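PDB 3ZY2: putative gdp-fucose protein o-fucosyltransferase 1 from Caenorhabditis elegans, which belongs to the protein O-fucosyltransferase family of the GT-B clan and holds guanosine-5'-diphosphate in a pocket. Local coordinates for residues L28-F33 against A174-P179; T40-N45 against R73-Q78; F61-G66 against K189-S194; T87-E92 against Y166-F171. One frame throughout, in Å; residues are numbered along the deposited sequence.

Contact 1. Residues L28-F33 against A174-P179; sequences LGVLAF and APAPFP
G29, V30 and F33 on helix 20-37 pack against A174, P175 and A176 in a buried, apolar helix-to-loop contact. The loop begins just past the end of strand 168-171, in the N-terminal half of the GT-B fold. G29 has no side chain, and the methyl group of A176 uses that. A176 CB rests on the helix backbone itself, 3.7 Å from C of G29 and also 3.7 Å from N of V30. V30 turns one branch to the loop. CG1 is anti to the backbone N (chi1 -177°), which leaves CG2 beside that N and facing the loop. V30 CG2 lies 3.8 Å from each of three carbons: CB of A174, CD of P175 and CB of A176. The branch thus fits among three consecutive loop residues. F33 meets P175 with the face of its ring. CB of P175 stands over that face, 4.3 Å from the F33 centroid and 23° off the ring normal, a CH-pi contact. It sits toward the rim, and P175 CG comes within 3.8 Å of F33 CD2. The two side chains cross at about a right angle. P175 is the corner of an inverse gamma turn, closed by a weak 2.8 Å bond from A176 N to A174 O, and its CB points to the helix. About one turn earlier on the same helix, Q26 donates to the backbone O of A176. Strand 10-13 lies alongside, with F13 touching V30, A174 and P175, while strand 40-42 offers L41 to V30, and W157 meets the F33 ring edge-to-face.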
# COMPACT_ATOMS: atom_id res chain seq x y z
N LEU A 28 -5.86 -17.94 -0.98
CA LEU A 28 -6.17 -18.65 0.29
C LEU A 28 -6.57 -17.67 1.38
O LEU A 28 -7.54 -17.89 2.10
CB LEU A 28 -4.98 -19.47 0.75
CG LEU A 28 -4.51 -20.54 -0.23
CD1 LEU A 28 -3.34 -21.27 0.42
CD2 LEU A 28 -5.63 -21.49 -0.59
N GLY A 29 -5.79 -16.59 1.53
CA GLY A 29 -6.12 -15.54 2.52
C GLY A 29 -7.42 -14.83 2.21
O GLY A 29 -8.20 -14.51 3.10
N VAL A 30 -7.69 -14.62 0.92
CA VAL A 30 -8.95 -13.97 0.56
C VAL A 30 -10.17 -14.84 0.85
O VAL A 30 -11.20 -14.36 1.30
CB VAL A 30 -8.97 -13.46 -0.91
CG1 VAL A 30 -10.29 -12.74 -1.17
CG2 VAL A 30 -7.78 -12.51 -1.22
N LEU A 31 -10.04 -16.14 0.61
CA LEU A 31 -11.11 -17.07 0.96
C LEU A 31 -11.46 -16.96 2.44
O LEU A 31 -12.64 -16.88 2.78
CB LEU A 31 -10.69 -18.50 0.60
CG LEU A 31 -10.87 -18.85 -0.89
CD1 LEU A 31 -10.00 -20.03 -1.27
CD2 LEU A 31 -12.32 -19.16 -1.22
N ALA A 32 -10.43 -16.94 3.29
CA ALA A 32 -10.64 -16.82 4.75
C ALA A 32 -11.31 -15.49 5.10
O ALA A 32 -12.24 -15.43 5.94
CB ALA A 32 -9.33 -16.98 5.47
N PHE A 33 -10.84 -14.42 4.45
CA PHE A 33 -11.40 -13.08 4.64
C PHE A 33 -12.89 -13.01 4.29
O PHE A 33 -13.70 -12.47 5.06
CB PHE A 33 -10.58 -12.10 3.80
CG PHE A 33 -11.09 -10.67 3.82
CD1 PHE A 33 -10.94 -9.88 4.96
CD2 PHE A 33 -11.66 -10.09 2.69
CE1 PHE A 33 -11.38 -8.55 4.97
CE2 PHE A 33 -12.10 -8.75 2.69
CZ PHE A 33 -11.95 -7.99 3.83
N ALA A 174 -5.34 -7.96 -3.65
CA ALA A 174 -5.95 -9.00 -2.83
C ALA A 174 -5.91 -8.61 -1.36
O ALA A 174 -4.82 -8.29 -0.84
CB ALA A 174 -5.23 -10.32 -3.06
N PRO A 175 -7.07 -8.66 -0.65
CA PRO A 175 -7.08 -8.31 0.77
C PRO A 175 -6.60 -9.47 1.64
O PRO A 175 -7.37 -10.04 2.44
CB PRO A 175 -8.56 -7.97 1.04
CG PRO A 175 -9.31 -8.76 0.05
CD PRO A 175 -8.44 -8.80 -1.19
N ALA A 176 -5.33 -9.81 1.45
CA ALA A 176 -4.73 -10.98 2.09
C ALA A 176 -3.23 -10.77 2.23
O ALA A 176 -2.62 -10.12 1.40
CB ALA A 176 -4.96 -12.21 1.24
N PRO A 177 -2.63 -11.37 3.27
CA PRO A 177 -1.18 -11.28 3.39
C PRO A 177 -0.42 -11.98 2.28
O PRO A 177 -0.93 -12.91 1.64
CB PRO A 177 -0.90 -12.03 4.70
CG PRO A 177 -2.13 -11.94 5.47
CD PRO A 177 -3.25 -11.96 4.47
N PHE A 178 0.79 -11.50 2.04
CA PHE A 178 1.74 -12.20 1.22
C PHE A 178 3.12 -12.02 1.80
O PHE A 178 3.50 -10.90 2.12
CB PHE A 178 1.75 -11.68 -0.22
CG PHE A 178 2.78 -12.36 -1.07
CD1 PHE A 178 2.51 -13.60 -1.64
CD2 PHE A 178 4.06 -11.82 -1.21
CE1 PHE A 178 3.47 -14.28 -2.41
CE2 PHE A 178 5.03 -12.47 -1.99
CZ PHE A 178 4.73 -13.72 -2.58
N PRO A 179 3.87 -13.11 1.97
CA PRO A 179 3.49 -14.52 1.78
C PRO A 179 2.35 -14.94 2.73
O PRO A 179 2.12 -14.30 3.76
CB PRO A 179 4.79 -15.26 2.14
CG PRO A 179 5.87 -14.24 1.87
CD PRO A 179 5.28 -12.99 2.39

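Contact 2. Residues T40-N45 against R73-Q78; sequences TLVLPN and RVVTMQ
A parallel strand pair joins L41 and V42 to V74 and V75, at the end of the six-stranded sheet where 74-75 is the outermost strand within the chain. Three backbone bonds zip it. L41 N donates to R73 O at 3.0 Å, and V75 N donates to L41 O at 3.0 Å. L43 N then reaches V75 O at 2.8 Å, beyond the last bridged pair, and this bond is nearly linear (170° at the hydrogen). Side chains alternate between the two faces. L41 and V74 share one face, and there V74 CG1 also packs on CD2 of L43, 3.9 Å away. V42 and V75 share the other, with V75 CG2 4.0 Å from T40 CG2. Strand 40-42 pairs with 10-13 on its far edge, as expected in a Rossmann-like parallel sheet with helices on its faces. Helix 20-37 covers L41, and helix 65-68 touches L43 and V74. Past the strands, M77 folds back over 40-45. Its chain bends at both chi2 (67°) and chi3 (72°). This brings M77 SD to 3.8 Å from CG1 of V42 and sets M77 CE 3.6 Å from O of L43. T76 is the N-cap of helix 77-88, and its OG1 accepts from N of E79. At the other end, R73 and T40 gather round one acid. D6 takes a salt bridge from NH2 of R73 and is hydrogen-bonded to OG1 of T40. D38 pairs with NH1 of the same arginine, which probably holds the guanidinium in place beside the strand ends.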
# COMPACT_ATOMS: atom_id res chain seq x y z
N THR A 40 -20.32 -13.36 -0.05
CA THR A 40 -20.00 -14.30 -1.13
C THR A 40 -18.78 -13.79 -1.89
O THR A 40 -18.70 -12.61 -2.23
CB THR A 40 -21.18 -14.45 -2.09
OG1 THR A 40 -22.27 -15.04 -1.39
CG2 THR A 40 -20.82 -15.39 -3.25
N LEU A 41 -17.82 -14.70 -2.15
CA LEU A 41 -16.62 -14.36 -2.90
C LEU A 41 -16.81 -14.64 -4.38
O LEU A 41 -17.14 -15.77 -4.76
CB LEU A 41 -15.41 -15.14 -2.39
CG LEU A 41 -14.09 -14.81 -3.11
CD1 LEU A 41 -13.72 -13.33 -2.89
CD2 LEU A 41 -12.98 -15.76 -2.63
N VAL A 42 -16.60 -13.61 -5.20
CA VAL A 42 -16.51 -13.80 -6.64
C VAL A 42 -15.16 -14.45 -6.94
O VAL A 42 -14.11 -13.93 -6.55
CB VAL A 42 -16.63 -12.46 -7.42
CG1 VAL A 42 -16.57 -12.72 -8.95
CG2 VAL A 42 -17.92 -11.70 -7.02
N LEU A 43 -15.21 -15.61 -7.59
CA LEU A 43 -13.98 -16.35 -7.84
C LEU A 43 -13.13 -15.56 -8.85
O LEU A 43 -13.63 -15.12 -9.89
CB LEU A 43 -14.31 -17.77 -8.31
CG LEU A 43 -14.98 -18.64 -7.25
CD1 LEU A 43 -15.66 -19.85 -7.90
CD2 LEU A 43 -13.96 -19.11 -6.21
N PRO A 44 -11.83 -15.33 -8.55
CA PRO A 44 -11.02 -14.48 -9.40
C PRO A 44 -10.68 -15.14 -10.72
O PRO A 44 -10.61 -16.38 -10.80
CB PRO A 44 -9.73 -14.32 -8.59
CG PRO A 44 -9.62 -15.59 -7.81
CD PRO A 44 -11.07 -15.95 -7.44
N ASN A 45 -10.47 -14.34 -11.76
CA ASN A 45 -9.70 -14.83 -12.91
C ASN A 45 -8.26 -14.86 -12.48
O ASN A 45 -7.74 -13.90 -11.85
CB ASN A 45 -9.84 -13.89 -14.09
CG ASN A 45 -11.22 -13.93 -14.72
OD1 ASN A 45 -11.90 -14.98 -14.75
ND2 ASN A 45 -11.64 -12.78 -15.24
N ARG A 73 -19.13 -19.50 0.74
CA ARG A 73 -19.97 -19.14 -0.39
C ARG A 73 -19.19 -18.45 -1.49
O ARG A 73 -18.47 -17.48 -1.23
CB ARG A 73 -21.12 -18.24 0.02
CG ARG A 73 -22.05 -18.87 0.99
CD ARG A 73 -23.39 -18.12 1.07
NE ARG A 73 -23.25 -16.71 1.44
CZ ARG A 73 -22.87 -16.27 2.64
NH1 ARG A 73 -22.61 -17.12 3.62
NH2 ARG A 73 -22.77 -14.97 2.86
N VAL A 74 -19.37 -18.94 -2.71
CA VAL A 74 -18.68 -18.44 -3.88
C VAL A 74 -19.63 -18.35 -5.07
O VAL A 74 -20.68 -19.04 -5.10
CB VAL A 74 -17.50 -19.38 -4.28
CG1 VAL A 74 -16.41 -19.39 -3.21
CG2 VAL A 74 -17.99 -20.81 -4.58
N VAL A 75 -19.29 -17.49 -6.03
CA VAL A 75 -19.90 -17.48 -7.37
C VAL A 75 -18.81 -17.33 -8.42
O VAL A 75 -17.78 -16.69 -8.17
CB VAL A 75 -20.95 -16.35 -7.57
CG1 VAL A 75 -22.24 -16.66 -6.82
CG2 VAL A 75 -20.35 -14.96 -7.24
N THR A 76 -19.01 -17.93 -9.58
CA THR A 76 -18.06 -17.73 -10.68
C THR A 76 -18.09 -16.28 -11.16
O THR A 76 -19.07 -15.55 -10.96
CB THR A 76 -18.37 -18.64 -11.88
OG1 THR A 76 -19.68 -18.34 -12.39
CG2 THR A 76 -18.28 -20.12 -11.49
N MET A 77 -17.00 -15.85 -11.80
CA MET A 77 -16.93 -14.54 -12.43
C MET A 77 -18.02 -14.40 -13.50
O MET A 77 -18.63 -13.33 -13.63
CB MET A 77 -15.53 -14.29 -13.03
CG MET A 77 -15.36 -12.87 -13.59
SD MET A 77 -15.39 -11.60 -12.34
CE MET A 77 -13.81 -11.92 -11.56
N GLN A 78 -18.28 -15.47 -14.25
CA GLN A 78 -19.32 -15.46 -15.29
C GLN A 78 -20.71 -15.20 -14.69
O GLN A 78 -21.45 -14.35 -15.20
CB GLN A 78 -19.29 -16.75 -16.14
CG GLN A 78 -20.49 -16.92 -17.07
CD GLN A 78 -20.36 -18.04 -18.09
OE1 GLN A 78 -19.56 -18.97 -17.94
NE2 GLN A 78 -21.17 -17.96 -19.15

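Contact 3. Residues F61-G66 against K189-S194; sequences FLFQVG and KYLRWS
One water ties Q64 to Y190 and R192. It donates to the backbone O of Q64 and of Y190, 2.8 Å each, and accepts from N of R192. Beside it, Q64 N donates to R192 O at 2.8 Å, nearly along the C=O axis. The extended side chain of Q64 lies across R192, and its NE2 reaches O of W193 at 2.9 Å with that oxygen close to the amide plane. A second water links Q64 OE1 to R192 NH1. On the other side of the single F63-W193 bridge, S194 N binds L62 O from above the carbonyl plane at 2.8 Å, and S194 OG donates to F61 O. The rings of F63 and W193 point the same way and form an offset stack, centroids 4.6 Å apart and planes at 29°. F63 CE1 stands over the indole face. L191 CB lies over a face of the F63 ring. S194 is the N-cap of helix 195-208. W193 NE1 is bonded to E343, and its ring touches helix 315-324. W193 thus ties this N-terminal region to helices of the C-terminal part, consistent with a place near the junction of the two Rossmann-like halves of a GT-B fold.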
# COMPACT_ATOMS: atom_id res chain seq x y z
N PHE A 61 -11.68 -23.13 -14.99
CA PHE A 61 -10.80 -23.80 -15.94
C PHE A 61 -9.75 -24.60 -15.18
O PHE A 61 -9.34 -25.68 -15.62
CB PHE A 61 -10.15 -22.77 -16.86
CG PHE A 61 -9.47 -23.37 -18.07
CD1 PHE A 61 -10.22 -24.01 -19.05
CD2 PHE A 61 -8.09 -23.30 -18.21
CE1 PHE A 61 -9.61 -24.57 -20.18
CE2 PHE A 61 -7.46 -23.85 -19.34
CZ PHE A 61 -8.23 -24.48 -20.31
N LEU A 62 -9.37 -24.09 -14.01
CA LEU A 62 -8.27 -24.66 -13.21
C LEU A 62 -8.73 -25.51 -12.04
O LEU A 62 -8.15 -26.54 -11.76
CB LEU A 62 -7.36 -23.55 -12.69
CG LEU A 62 -6.72 -22.67 -13.76
CD1 LEU A 62 -5.85 -21.65 -13.12
CD2 LEU A 62 -5.90 -23.53 -14.76
N PHE A 63 -9.75 -25.04 -11.33
CA PHE A 63 -10.21 -25.67 -10.08
C PHE A 63 -11.71 -25.93 -10.08
O PHE A 63 -12.46 -25.34 -10.87
CB PHE A 63 -9.89 -24.76 -8.90
CG PHE A 63 -8.42 -24.53 -8.67
CD1 PHE A 63 -7.60 -25.58 -8.33
CD2 PHE A 63 -7.89 -23.25 -8.73
CE1 PHE A 63 -6.25 -25.38 -8.06
CE2 PHE A 63 -6.54 -23.03 -8.46
CZ PHE A 63 -5.72 -24.10 -8.12
N GLN A 64 -12.17 -26.80 -9.18
CA GLN A 64 -13.60 -27.19 -9.13
C GLN A 64 -14.39 -26.27 -8.22
O GLN A 64 -14.08 -26.14 -7.05
CB GLN A 64 -13.76 -28.66 -8.70
CG GLN A 64 -13.15 -29.60 -9.71
CD GLN A 64 -13.39 -31.05 -9.43
OE1 GLN A 64 -14.42 -31.44 -8.86
NE2 GLN A 64 -12.42 -31.89 -9.81
N VAL A 65 -15.42 -25.62 -8.77
CA VAL A 65 -16.27 -24.73 -8.00
C VAL A 65 -16.94 -25.47 -6.84
O VAL A 65 -16.98 -24.96 -5.71
CB VAL A 65 -17.30 -24.03 -8.89
CG1 VAL A 65 -18.28 -23.21 -8.04
CG2 VAL A 65 -16.60 -23.14 -9.92
N GLY A 66 -17.43 -26.69 -7.09
CA GLY A 66 -18.08 -27.48 -6.04
C GLY A 66 -17.24 -27.68 -4.80
O GLY A 66 -17.75 -27.62 -3.67
N LYS A 189 -6.87 -27.47 0.80
CA LYS A 189 -7.72 -28.68 0.73
C LYS A 189 -8.90 -28.47 -0.25
O LYS A 189 -9.35 -29.40 -0.94
CB LYS A 189 -8.24 -29.02 2.14
CG LYS A 189 -9.29 -30.10 2.17
CD LYS A 189 -9.73 -30.36 3.61
CE LYS A 189 -11.18 -30.82 3.67
NZ LYS A 189 -11.42 -32.10 2.94
N TYR A 190 -9.36 -27.22 -0.33
CA TYR A 190 -10.57 -26.88 -1.08
C TYR A 190 -10.28 -26.39 -2.48
O TYR A 190 -11.20 -26.00 -3.19
CB TYR A 190 -11.39 -25.83 -0.31
CG TYR A 190 -11.75 -26.30 1.07
CD1 TYR A 190 -12.79 -27.20 1.25
CD2 TYR A 190 -11.03 -25.88 2.18
CE1 TYR A 190 -13.13 -27.66 2.52
CE2 TYR A 190 -11.37 -26.31 3.45
CZ TYR A 190 -12.41 -27.21 3.60
OH TYR A 190 -12.74 -27.64 4.86
N LEU A 191 -9.01 -26.46 -2.88
CA LEU A 191 -8.64 -26.18 -4.29
C LEU A 191 -8.29 -27.51 -4.95
O LEU A 191 -7.19 -28.04 -4.78
CB LEU A 191 -7.47 -25.19 -4.39
CG LEU A 191 -7.70 -23.82 -3.74
CD1 LEU A 191 -6.57 -22.87 -4.05
CD2 LEU A 191 -9.03 -23.16 -4.08
N ARG A 192 -9.26 -28.03 -5.69
CA ARG A 192 -9.16 -29.34 -6.34
C ARG A 192 -9.10 -29.09 -7.84
O ARG A 192 -9.97 -28.41 -8.38
CB ARG A 192 -10.40 -30.17 -6.01
CG ARG A 192 -10.39 -31.54 -6.70
CD ARG A 192 -11.51 -32.42 -6.20
NE ARG A 192 -11.34 -32.71 -4.77
CZ ARG A 192 -12.25 -33.32 -4.01
NH1 ARG A 192 -13.41 -33.72 -4.53
NH2 ARG A 192 -11.99 -33.52 -2.73
N TRP A 193 -8.08 -29.63 -8.51
CA TRP A 193 -7.94 -29.41 -9.95
C TRP A 193 -9.18 -29.80 -10.71
O TRP A 193 -9.84 -30.81 -10.40
CB TRP A 193 -6.72 -30.14 -10.53
CG TRP A 193 -5.46 -29.70 -9.84
CD1 TRP A 193 -4.78 -30.40 -8.88
CD2 TRP A 193 -4.80 -28.44 -9.98
NE1 TRP A 193 -3.71 -29.66 -8.44
CE2 TRP A 193 -3.70 -28.45 -9.09
CE3 TRP A 193 -5.02 -27.30 -10.77
CZ2 TRP A 193 -2.82 -27.35 -8.96
CZ3 TRP A 193 -4.15 -26.22 -10.66
CH2 TRP A 193 -3.05 -26.26 -9.77
N SER A 194 -9.48 -29.02 -11.75
CA SER A 194 -10.61 -29.33 -12.62
C SER A 194 -10.47 -30.76 -13.14
O SER A 194 -9.35 -31.32 -13.22
CB SER A 194 -10.64 -28.35 -13.79
OG SER A 194 -9.46 -28.50 -14.59
O HOH W 1 -11.51 -26.27 -6.00
O HOH W 2 -14.80 -33.57 -6.95

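Contact 4. Residues T87-E92 against Y166-F171; sequences TVWPPE and YPVLAF
W89 lies flat over the branched side chain of V168. CB of V168 stands beneath the five-membered ring, 3.5 Å from its centroid and only 3° off the normal, a CH-pi contact. The two methyls splay out under the indole. V168 CG2 sits below W89 CG at 3.5 Å, and CG1 lies under the six-membered ring near the fused bond, 3.8 Å from W89 CE2. CG1 gets there because it is anti to the backbone N of V168 (chi1 177°). The next bump on this face of the strand is the methyl of A170, whose CB is 3.8 Å from CZ2 at the far end of the indole. L169, between them, points away. Strand 168-171 is an inner strand of the parallel sheet. Helix 77-88, which ends just before W89, is the helix of a beta-alpha-beta crossover from strand 74-75 to strand 95-98. The contact therefore lays the end of a crossover helix on the sheet it spans. F80 on that helix also touches both W89 and V168, and V12 flanks V168 and A170 from strand 10-13. P167 fills the notch beside the last turn. Its CG lies 3.2 Å from O of V88, and its CB is 3.6 Å from CG1 of V88, the side chains running past each other in opposite directions. The polar rim of the indole is served by a water. This water accepts from NE1 of W89 at 3.0 Å and donates to O of V168 at 2.8 Å. NE1 also makes a weak bond to O of K93.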
# COMPACT_ATOMS: atom_id res chain seq x y z
N THR A 87 -27.74 -5.53 -11.89
CA THR A 87 -28.71 -4.97 -10.93
C THR A 87 -28.16 -4.72 -9.52
O THR A 87 -28.58 -3.79 -8.83
CB THR A 87 -29.99 -5.85 -10.77
OG1 THR A 87 -29.61 -7.16 -10.35
CG2 THR A 87 -30.78 -5.94 -12.07
N VAL A 88 -27.24 -5.57 -9.08
CA VAL A 88 -26.68 -5.43 -7.73
C VAL A 88 -25.58 -4.36 -7.65
O VAL A 88 -25.40 -3.76 -6.61
CB VAL A 88 -26.16 -6.81 -7.20
CG1 VAL A 88 -25.38 -6.64 -5.88
CG2 VAL A 88 -27.31 -7.78 -7.03
N TRP A 89 -24.86 -4.13 -8.74
CA TRP A 89 -23.67 -3.29 -8.70
C TRP A 89 -23.43 -2.53 -10.01
O TRP A 89 -22.43 -2.75 -10.71
CB TRP A 89 -22.48 -4.18 -8.38
CG TRP A 89 -21.21 -3.49 -7.99
CD1 TRP A 89 -21.05 -2.53 -7.03
CD2 TRP A 89 -19.90 -3.77 -8.51
NE1 TRP A 89 -19.72 -2.19 -6.94
CE2 TRP A 89 -19.00 -2.93 -7.84
CE3 TRP A 89 -19.42 -4.64 -9.50
CZ2 TRP A 89 -17.62 -2.93 -8.11
CZ3 TRP A 89 -18.03 -4.65 -9.78
CH2 TRP A 89 -17.16 -3.79 -9.09
N PRO A 90 -24.35 -1.63 -10.35
CA PRO A 90 -24.28 -0.91 -11.62
C PRO A 90 -23.10 0.07 -11.64
O PRO A 90 -22.58 0.41 -10.57
CB PRO A 90 -25.62 -0.18 -11.68
CG PRO A 90 -26.01 -0.02 -10.25
CD PRO A 90 -25.53 -1.24 -9.55
N PRO A 91 -22.66 0.51 -12.85
CA PRO A 91 -21.49 1.39 -12.94
C PRO A 91 -21.40 2.49 -11.87
O PRO A 91 -20.31 2.71 -11.32
CB PRO A 91 -21.61 1.98 -14.34
CG PRO A 91 -22.25 0.85 -15.15
CD PRO A 91 -23.03 -0.02 -14.18
N GLU A 92 -22.52 3.15 -11.57
CA GLU A 92 -22.53 4.28 -10.61
C GLU A 92 -22.07 3.95 -9.19
O GLU A 92 -21.62 4.84 -8.47
CB GLU A 92 -23.90 5.00 -10.62
CG GLU A 92 -24.23 5.90 -9.40
CD GLU A 92 -24.90 5.14 -8.24
OE1 GLU A 92 -25.70 4.21 -8.49
OE2 GLU A 92 -24.63 5.50 -7.07
N TYR A 166 -23.22 -0.79 0.15
CA TYR A 166 -21.99 -1.46 -0.36
C TYR A 166 -22.24 -2.94 -0.68
O TYR A 166 -21.75 -3.83 0.03
CB TYR A 166 -20.83 -1.31 0.62
CG TYR A 166 -20.52 0.11 0.96
CD1 TYR A 166 -19.77 0.90 0.09
CD2 TYR A 166 -20.98 0.69 2.15
CE1 TYR A 166 -19.50 2.23 0.38
CE2 TYR A 166 -20.70 2.01 2.46
CZ TYR A 166 -19.95 2.77 1.57
OH TYR A 166 -19.69 4.09 1.88
N PRO A 167 -23.00 -3.20 -1.75
CA PRO A 167 -23.32 -4.58 -2.11
C PRO A 167 -22.08 -5.36 -2.54
O PRO A 167 -22.06 -6.59 -2.42
CB PRO A 167 -24.30 -4.43 -3.27
CG PRO A 167 -24.11 -3.04 -3.78
CD PRO A 167 -23.71 -2.23 -2.61
N VAL A 168 -21.09 -4.65 -3.06
CA VAL A 168 -19.88 -5.29 -3.59
C VAL A 168 -18.64 -4.56 -3.08
O VAL A 168 -18.45 -3.38 -3.36
CB VAL A 168 -19.84 -5.34 -5.14
CG1 VAL A 168 -18.50 -5.98 -5.62
CG2 VAL A 168 -21.03 -6.12 -5.71
N LEU A 169 -17.77 -5.26 -2.34
CA LEU A 169 -16.48 -4.71 -1.99
C LEU A 169 -15.52 -5.13 -3.08
O LEU A 169 -15.37 -6.33 -3.33
CB LEU A 169 -16.00 -5.25 -0.63
CG LEU A 169 -16.44 -4.72 0.74
CD1 LEU A 169 -17.74 -3.89 0.75
CD2 LEU A 169 -16.51 -5.83 1.76
N ALA A 170 -14.88 -4.18 -3.74
CA ALA A 170 -13.99 -4.47 -4.86
C ALA A 170 -12.57 -4.04 -4.57
O ALA A 170 -12.32 -2.87 -4.32
CB ALA A 170 -14.50 -3.80 -6.13
N PHE A 171 -11.63 -4.98 -4.61
CA PHE A 171 -10.23 -4.74 -4.24
C PHE A 171 -9.30 -4.94 -5.44
O PHE A 171 -9.27 -6.03 -6.04
CB PHE A 171 -9.81 -5.72 -3.14
CG PHE A 171 -10.63 -5.67 -1.88
CD1 PHE A 171 -11.79 -6.45 -1.73
CD2 PHE A 171 -10.21 -4.90 -0.78
CE1 PHE A 171 -12.52 -6.43 -0.56
CE2 PHE A 171 -10.94 -4.88 0.38
CZ PHE A 171 -12.11 -5.62 0.50
O HOH W 3 -17.70 -1.26 -5.00

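How the contacts relate
All four contacts are largely buried, though contacts 2 and 3 include exposed arginines. Contact 2 is strand pairing, held by backbone bonds with side chains packed on both faces. Contact 3 mixes such bonds with waters and stacked rings. Contacts 1 and 4 rely on apolar side chains, with a single bridging water in contact 4. Contacts 2 and 4 share helix 77-88 and the same sheet without touching. Contact 1 reaches the other three: L31 and V30 pack on L41 of contact 2, L28 on L191 of contact 3, and F33 on F171 of contact 4. V65 joins contact 3 to contact 2. Contact 4 lies farthest from the chain's centre, and contact 1 nearest.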